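Local coordinates for tyrosine specific protein phosphatase (Trypanosoma cruzi, PDB 4AZ1) that probably removes phosphate from phosphotyrosine residues of proteins, at residues A106-K111 with L174-A179. Sequence-based numbering, arbitrary orientation.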
ATOM      1  N   ALA A 106      -5.122  -7.125  -1.900  1.00 36.77           N
ATOM      2  CA  ALA A 106      -5.012  -8.546  -1.590  1.00 36.91           C
ATOM      3  C   ALA A 106      -6.389  -9.129  -1.298  1.00 38.81           C
ATOM      4  O   ALA A 106      -6.691 -10.270  -1.678  1.00 42.11           O
ATOM      5  CB  ALA A 106      -4.091  -8.768  -0.403  1.00 43.90           C
ATOM      6  N   MET A 107      -7.205  -8.350  -0.592  1.00 45.30           N
ATOM      7  CA  MET A 107      -8.578  -8.736  -0.302  1.00 42.76           C
ATOM      8  C   MET A 107      -9.351  -8.913  -1.596  1.00 38.20           C
ATOM      9  O   MET A 107     -10.000  -9.940  -1.784  1.00 41.13           O
ATOM     10  CB  MET A 107      -9.267  -7.691   0.580  1.00 40.81           C
ATOM     11  CG  MET A 107     -10.710  -8.038   0.947  1.00 43.78           C
ATOM     12  SD  MET A 107     -11.929  -7.448  -0.268  1.00 46.72           S
ATOM     13  CE  MET A 107     -11.468  -5.706  -0.340  1.00 46.19           C
ATOM     14  N   LEU A 108      -9.275  -7.917  -2.484  1.00 33.66           N
ATOM     15  CA  LEU A 108      -9.978  -7.984  -3.761  1.00 37.83           C
ATOM     16  C   LEU A 108      -9.575  -9.247  -4.492  1.00 43.86           C
ATOM     17  O   LEU A 108     -10.409  -9.928  -5.103  1.00 42.69           O
ATOM     18  CB  LEU A 108      -9.626  -6.786  -4.636  1.00 40.15           C
ATOM     19  CG  LEU A 108     -10.123  -5.431  -4.169  1.00 40.94           C
ATOM     20  CD1 LEU A 108      -9.737  -4.370  -5.192  1.00 30.35           C
ATOM     21  CD2 LEU A 108     -11.642  -5.519  -3.990  1.00 37.14           C
ATOM     22  N   TYR A 109      -8.286  -9.561  -4.409  1.00 46.95           N
ATOM     23  CA  TYR A 109      -7.728 -10.673  -5.148  1.00 38.28           C
ATOM     24  C   TYR A 109      -8.123 -12.019  -4.558  1.00 43.27           C
ATOM     25  O   TYR A 109      -8.584 -12.901  -5.279  1.00 46.40           O
ATOM     26  CB  TYR A 109      -6.202 -10.563  -5.219  1.00 39.03           C
ATOM     27  CG  TYR A 109      -5.598 -11.658  -6.054  1.00 46.09           C
ATOM     28  CD1 TYR A 109      -5.584 -11.569  -7.445  1.00 43.76           C
ATOM     29  CD2 TYR A 109      -5.065 -12.799  -5.462  1.00 54.06           C
ATOM     30  CE1 TYR A 109      -5.047 -12.583  -8.220  1.00 55.93           C
ATOM     31  CE2 TYR A 109      -4.521 -13.819  -6.235  1.00 61.09           C
ATOM     32  CZ  TYR A 109      -4.514 -13.701  -7.609  1.00 64.61           C
ATOM     33  OH  TYR A 109      -3.979 -14.708  -8.378  1.00 74.35           O
ATOM     34  N   GLU A 110      -7.904 -12.191  -3.259  1.00 44.01           N
ATOM     35  CA  GLU A 110      -8.202 -13.461  -2.602  1.00 48.56           C
ATOM     36  C   GLU A 110      -9.708 -13.762  -2.588  1.00 51.59           C
ATOM     37  O   GLU A 110     -10.118 -14.917  -2.741  1.00 56.77           O
ATOM     38  CB  GLU A 110      -7.650 -13.472  -1.170  1.00 57.32           C
ATOM     39  CG  GLU A 110      -7.711 -14.845  -0.488  1.00 80.31           C
ATOM     40  CD  GLU A 110      -8.329 -14.786   0.898  1.00 95.12           C
ATOM     41  OE1 GLU A 110      -8.228 -13.726   1.552  1.00 97.57           O
ATOM     42  OE2 GLU A 110      -8.925 -15.799   1.330  1.00101.11           O
ATOM     43  N   LYS A 111     -10.524 -12.722  -2.411  1.00 48.43           N
ATOM     44  CA  LYS A 111     -11.973 -12.895  -2.354  1.00 55.51           C
ATOM     45  C   LYS A 111     -12.628 -12.885  -3.732  1.00 53.94           C
ATOM     46  O   LYS A 111     -13.833 -13.125  -3.839  1.00 49.17           O
ATOM     47  CB  LYS A 111     -12.618 -11.832  -1.451  1.00 43.38           C
ATOM     48  CG  LYS A 111     -12.301 -12.030   0.015  1.00 43.23           C
ATOM     49  CD  LYS A 111     -12.764 -13.404   0.466  1.00 49.43           C
ATOM     50  CE  LYS A 111     -12.332 -13.705   1.890  1.00 62.28           C
ATOM     51  NZ  LYS A 111     -12.989 -14.955   2.423  1.00 69.01           N
ATOM     52  N   LEU A 174      -9.951  -3.624 -14.699  1.00 39.12           N
ATOM     53  CA  LEU A 174      -8.649  -3.835 -14.101  1.00 39.43           C
ATOM     54  C   LEU A 174      -8.306  -5.320 -14.000  1.00 39.66           C
ATOM     55  O   LEU A 174      -9.191  -6.188 -14.002  1.00 43.91           O
ATOM     56  CB  LEU A 174      -8.618  -3.165 -12.714  1.00 34.74           C
ATOM     57  CG  LEU A 174      -8.784  -1.638 -12.746  1.00 37.61           C
ATOM     58  CD1 LEU A 174      -9.117  -1.065 -11.369  1.00 34.23           C
ATOM     59  CD2 LEU A 174      -7.516  -0.971 -13.309  1.00 43.39           C
ATOM     60  N   ILE A 175      -7.014  -5.608 -13.938  1.00 39.42           N
ATOM     61  CA  ILE A 175      -6.554  -6.973 -13.738  1.00 38.96           C
ATOM     62  C   ILE A 175      -5.590  -7.019 -12.557  1.00 36.75           C
ATOM     63  O   ILE A 175      -4.553  -6.339 -12.562  1.00 40.71           O
ATOM     64  CB  ILE A 175      -5.883  -7.538 -15.021  1.00 37.24           C
ATOM     65  CG1 ILE A 175      -6.869  -7.506 -16.198  1.00 42.88           C
ATOM     66  CG2 ILE A 175      -5.410  -8.952 -14.792  1.00 42.38           C
ATOM     67  CD1 ILE A 175      -6.276  -8.006 -17.531  1.00 45.76           C
ATOM     68  N   LEU A 176      -5.943  -7.792 -11.533  1.00 34.72           N
ATOM     69  CA  LEU A 176      -5.054  -8.009 -10.395  1.00 37.95           C
ATOM     70  C   LEU A 176      -4.289  -9.298 -10.598  1.00 51.19           C
ATOM     71  O   LEU A 176      -4.882 -10.319 -10.987  1.00 46.24           O
ATOM     72  CB  LEU A 176      -5.854  -8.098  -9.096  1.00 44.37           C
ATOM     73  CG  LEU A 176      -6.089  -6.778  -8.375  1.00 48.63           C
ATOM     74  CD1 LEU A 176      -7.122  -6.941  -7.259  1.00 42.64           C
ATOM     75  CD2 LEU A 176      -4.770  -6.292  -7.819  1.00 50.29           C
ATOM     76  N   GLN A 177      -2.979  -9.263 -10.344  1.00 44.04           N
ATOM     77  CA  GLN A 177      -2.179 -10.469 -10.460  1.00 47.57           C
ATOM     78  C   GLN A 177      -1.100 -10.594  -9.374  1.00 55.27           C
ATOM     79  O   GLN A 177      -0.486  -9.596  -8.978  1.00 51.02           O
ATOM     80  CB  GLN A 177      -1.534 -10.546 -11.848  1.00 50.49           C
ATOM     81  CG  GLN A 177      -1.157 -11.971 -12.244  1.00 66.56           C
ATOM     82  CD  GLN A 177      -0.541 -12.058 -13.634  1.00 78.73           C
ATOM     83  OE1 GLN A 177      -0.470 -11.061 -14.359  1.00 85.71           O
ATOM     84  NE2 GLN A 177      -0.088 -13.251 -14.009  1.00 73.53           N
ATOM     85  N   ARG A 178      -0.898 -11.825  -8.892  1.00 49.38           N
ATOM     86  CA  ARG A 178       0.262 -12.185  -8.075  1.00 55.90           C
ATOM     87  C   ARG A 178       1.111 -13.101  -8.932  1.00 59.78           C
ATOM     88  O   ARG A 178       0.581 -13.804  -9.796  1.00 63.77           O
ATOM     89  CB  ARG A 178      -0.135 -12.957  -6.809  1.00 54.46           C
ATOM     90  CG  ARG A 178      -1.240 -12.340  -5.968  1.00 62.44           C
ATOM     91  CD  ARG A 178      -1.414 -13.100  -4.652  1.00 68.52           C
ATOM     92  NE  ARG A 178      -0.539 -12.577  -3.606  1.00 74.23           N
ATOM     93  CZ  ARG A 178      -0.947 -11.779  -2.625  1.00 75.38           C
ATOM     94  NH1 ARG A 178      -2.219 -11.421  -2.537  1.00 75.01           N
ATOM     95  NH2 ARG A 178      -0.084 -11.342  -1.723  1.00 84.67           N
ATOM     96  N   ALA A 179       2.418 -13.115  -8.698  1.00 65.06           N
ATOM     97  CA  ALA A 179       3.304 -13.971  -9.487  1.00 66.75           C
ATOM     98  C   ALA A 179       2.963 -15.454  -9.337  1.00 65.43           C
ATOM     99  O   ALA A 179       2.687 -15.932  -8.231  1.00 66.71           O
ATOM    100  CB  ALA A 179       4.757 -13.719  -9.129  1.00 71.83           C
TER
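Tyr109 meets Leu176 along one edge of its ring and Arg178 over one face. Its CG stands anti to the backbone N, which carries the ring toward Leu176 and Arg178. The axes of helix 106-110 and strand 174-177 lie at 89°, 8.9 Å apart at closest.

The tight part is mostly apolar. Leu176 CD1 packs against Leu108 CB at 3.6 Å. Tyr109 CD1 lies 3.9 Å from Leu176 CB, and the two side chains lie alongside, running opposite ways. The exception is a carbonyl: Leu176 O sits near the ring plane, 3.6 Å from Tyr109 CE1. The arginine methylenes are just as close, with Arg178 CD 3.6 Å from Tyr109 CE2. Arg178 CG lies over the tyrosine face in a CH-pi contact, 3.9 Å from the Tyr109 ring centroid and 23° off the normal. Phe186 of the neighbouring strand touches both leucines, and Ile153 on the strand across from it adds to the packing on Leu176.

The guanidinium end makes the looser side. The arginine chain bends at its third torsion. The guanidinium plane is tilted 60° from the ring, so the two do not stack. Arg178 NH1 ends 3.9 Å from Ala106 CB, which lies at the guanidinium edge. Arg178 remains partly exposed. So does Gln177 next to it, which points away from the helix and packs on Phe127 of the second subunit.

The helix thus packs across one face of the large mixed sheet of the phosphatase domain. The phenol is held at its far end too: Tyr109 OH is hydrogen-bonded to Pro182 O. Lys112 makes a cation-pi contact with the same ring. Between helix and strand, apart from the carbonyl at the ring edge, the chemistry is mainly dispersion and CH-pi contact, so cohesion here rests on the fit of leucine, ring and arginine methylenes, without direct charge pairing.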